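Local coordinates for protein mRNA interferase (Mycobacterium tuberculosis, PDB 6L2A) that probably acts as the toxin of a type II toxin-antitoxin system, as an RNA endonuclease of the PemK/MazF family, at residues A[6-11]-A[109-114]. The protein carries 6 engineered substitutions. Sequence-based numbering, arbitrary orientation.
Sequences MRRGEI and QLDEAL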
loop_
_atom_site.group_PDB
_atom_site.type_symbol
_atom_site.label_atom_id
_atom_site.label_comp_id
_atom_site.label_asym_id
_atom_site.label_seq_id
_atom_site.Cartn_x
_atom_site.Cartn_y
_atom_site.Cartn_z
ATOM N N MET A 6 -2.673 -17.954 0.226
ATOM C CA MET A 6 -1.570 -17.031 0.003
ATOM C C MET A 6 -1.083 -16.509 1.349
ATOM O O MET A 6 -1.881 -16.201 2.237
ATOM C CB MET A 6 -1.976 -15.871 -0.925
ATOM C CG MET A 6 -2.792 -14.751 -0.281
ATOM S SD MET A 6 -4.413 -15.255 0.341
ATOM C CE MET A 6 -5.322 -15.517 -1.182
ATOM N N ARG A 7 0.232 -16.421 1.500
ATOM C CA ARG A 7 0.859 -16.098 2.773
ATOM C C ARG A 7 1.740 -14.866 2.646
ATOM O O ARG A 7 2.305 -14.593 1.582
ATOM C CB ARG A 7 1.711 -17.263 3.279
ATOM C CG ARG A 7 0.907 -18.502 3.580
ATOM C CD ARG A 7 1.810 -19.627 4.030
ATOM N NE ARG A 7 1.050 -20.836 4.318
ATOM C CZ ARG A 7 0.670 -21.713 3.398
ATOM N NH1 ARG A 7 -0.017 -22.788 3.753
ATOM N NH2 ARG A 7 0.972 -21.515 2.122
ATOM N N ARG A 8 1.853 -14.125 3.748
ATOM C CA ARG A 8 2.731 -12.964 3.777
ATOM C C ARG A 8 4.182 -13.387 3.582
ATOM O O ARG A 8 4.654 -14.337 4.212
ATOM C CB ARG A 8 2.579 -12.220 5.103
ATOM C CG ARG A 8 3.276 -10.867 5.115
ATOM C CD ARG A 8 2.994 -10.063 6.380
ATOM N NE ARG A 8 3.383 -8.663 6.213
ATOM C CZ ARG A 8 4.596 -8.180 6.469
ATOM N NH1 ARG A 8 5.554 -8.978 6.919
ATOM N NH2 ARG A 8 4.853 -6.894 6.273
ATOM N N GLY A 9 4.890 -12.672 2.709
ATOM C CA GLY A 9 6.243 -13.028 2.347
ATOM C C GLY A 9 6.354 -13.927 1.136
ATOM O O GLY A 9 7.456 -14.075 0.594
ATOM N N GLU A 10 5.255 -14.528 0.696
ATOM C CA GLU A 10 5.281 -15.317 -0.525
ATOM C C GLU A 10 5.396 -14.410 -1.743
ATOM O O GLU A 10 4.930 -13.267 -1.745
ATOM C CB GLU A 10 4.022 -16.174 -0.645
ATOM C CG GLU A 10 3.945 -17.326 0.335
ATOM C CD GLU A 10 2.779 -18.250 0.048
ATOM O OE1 GLU A 10 2.844 -19.428 0.450
ATOM O OE2 GLU A 10 1.796 -17.797 -0.579
ATOM N N ILE A 11 6.023 -14.938 -2.790
ATOM C CA ILE A 11 6.170 -14.242 -4.063
ATOM C C ILE A 11 5.210 -14.878 -5.055
ATOM O O ILE A 11 5.281 -16.085 -5.314
ATOM C CB ILE A 11 7.615 -14.293 -4.576
ATOM C CG1 ILE A 11 8.546 -13.644 -3.558
ATOM C CG2 ILE A 11 7.731 -13.599 -5.930
ATOM C CD1 ILE A 11 9.986 -13.794 -3.894
ATOM N N GLN A 109 13.482 -6.908 6.532
ATOM C CA GLN A 109 13.934 -5.743 5.781
ATOM C C GLN A 109 12.772 -5.066 5.065
ATOM O O GLN A 109 12.684 -3.833 5.036
ATOM C CB GLN A 109 15.013 -6.147 4.778
ATOM C CG GLN A 109 16.407 -6.272 5.369
ATOM C CD GLN A 109 17.452 -6.564 4.310
ATOM O OE1 GLN A 109 18.398 -5.796 4.125
ATOM N NE2 GLN A 109 17.284 -7.677 3.606
ATOM N N LEU A 110 11.870 -5.857 4.480
ATOM C CA LEU A 110 10.710 -5.278 3.813
ATOM C C LEU A 110 9.787 -4.580 4.803
ATOM O O LEU A 110 9.175 -3.562 4.462
ATOM C CB LEU A 110 9.952 -6.356 3.039
ATOM C CG LEU A 110 8.809 -5.896 2.135
ATOM C CD1 LEU A 110 9.241 -4.727 1.251
ATOM C CD2 LEU A 110 8.341 -7.063 1.283
ATOM N N ASP A 111 9.677 -5.101 6.030
ATOM C CA ASP A 111 8.924 -4.392 7.060
ATOM C C ASP A 111 9.493 -2.998 7.292
ATOM O O ASP A 111 8.741 -2.022 7.401
ATOM C CB ASP A 111 8.924 -5.180 8.371
ATOM C CG ASP A 111 8.168 -6.491 8.272
ATOM O OD1 ASP A 111 7.418 -6.688 7.292
ATOM O OD2 ASP A 111 8.315 -7.322 9.193
ATOM N N GLU A 112 10.822 -2.885 7.367
ATOM C CA GLU A 112 11.441 -1.584 7.593
ATOM C C GLU A 112 11.256 -0.666 6.391
ATOM O O GLU A 112 11.028 0.539 6.553
ATOM C CB GLU A 112 12.924 -1.758 7.917
ATOM C CG GLU A 112 13.182 -2.371 9.279
ATOM C CD GLU A 112 12.682 -1.493 10.407
ATOM O OE1 GLU A 112 13.054 -0.302 10.444
ATOM O OE2 GLU A 112 11.914 -1.993 11.255
ATOM N N ALA A 113 11.352 -1.215 5.177
ATOM C CA ALA A 113 11.142 -0.406 3.980
ATOM C C ALA A 113 9.705 0.094 3.901
ATOM O O ALA A 113 9.455 1.230 3.480
ATOM C CB ALA A 113 11.502 -1.210 2.732
ATOM N N LEU A 114 8.746 -0.742 4.302
ATOM C CA LEU A 114 7.352 -0.313 4.318
ATOM C C LEU A 114 7.122 0.780 5.352
ATOM O O LEU A 114 6.425 1.765 5.078
ATOM C CB LEU A 114 6.441 -1.511 4.586
ATOM C CG LEU A 114 6.283 -2.500 3.431
ATOM C CD1 LEU A 114 5.668 -3.801 3.925
ATOM C CD2 LEU A 114 5.438 -1.889 2.325
#
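Arg8 reaches from the loop ahead of strand 10-14 to Asp111 on helix 104-117 and forms a salt bridge. The grip is end-on to one oxygen: NH2 of Arg8 lies 2.8 Å from OD1 of Asp111, and NH1 of Arg8 lies 3.0 Å from the same OD1. OD1 sits at the edge of the guanidinium, in its plane. The carboxylate is turned 40° from that plane. NH1 meets the syn lone pair of OD1; NH2 arrives on the syn side but 29° out of the carboxylate plane. Beside the bridge, CD1 of Leu114 packs 4.0 Å from NH2 of Arg8. The Arg8 side chain leaves with CG anti to N (chi1 -170°) and runs extended to NE, which lets it span the distance to the helix. NE donates a hydrogen bond to the carbonyl O of Val33, so a third N-H helps fix the guanidinium. The type II turn from Arg7 to Glu10 and a hydrogen bond from Arg8 N to Asp36 OD1 hold the backbone. In the second subunit, Leu118 packs on Arg8 and Leu120 packs on Asp111 and Leu114. In this PemK/MazF fold the bridge thus ties the N-terminal loop to the C-terminal helix beside the dimer interface. Two donors on OD1 would probably draw negative charge to that oxygen and favour the ionised carboxylate.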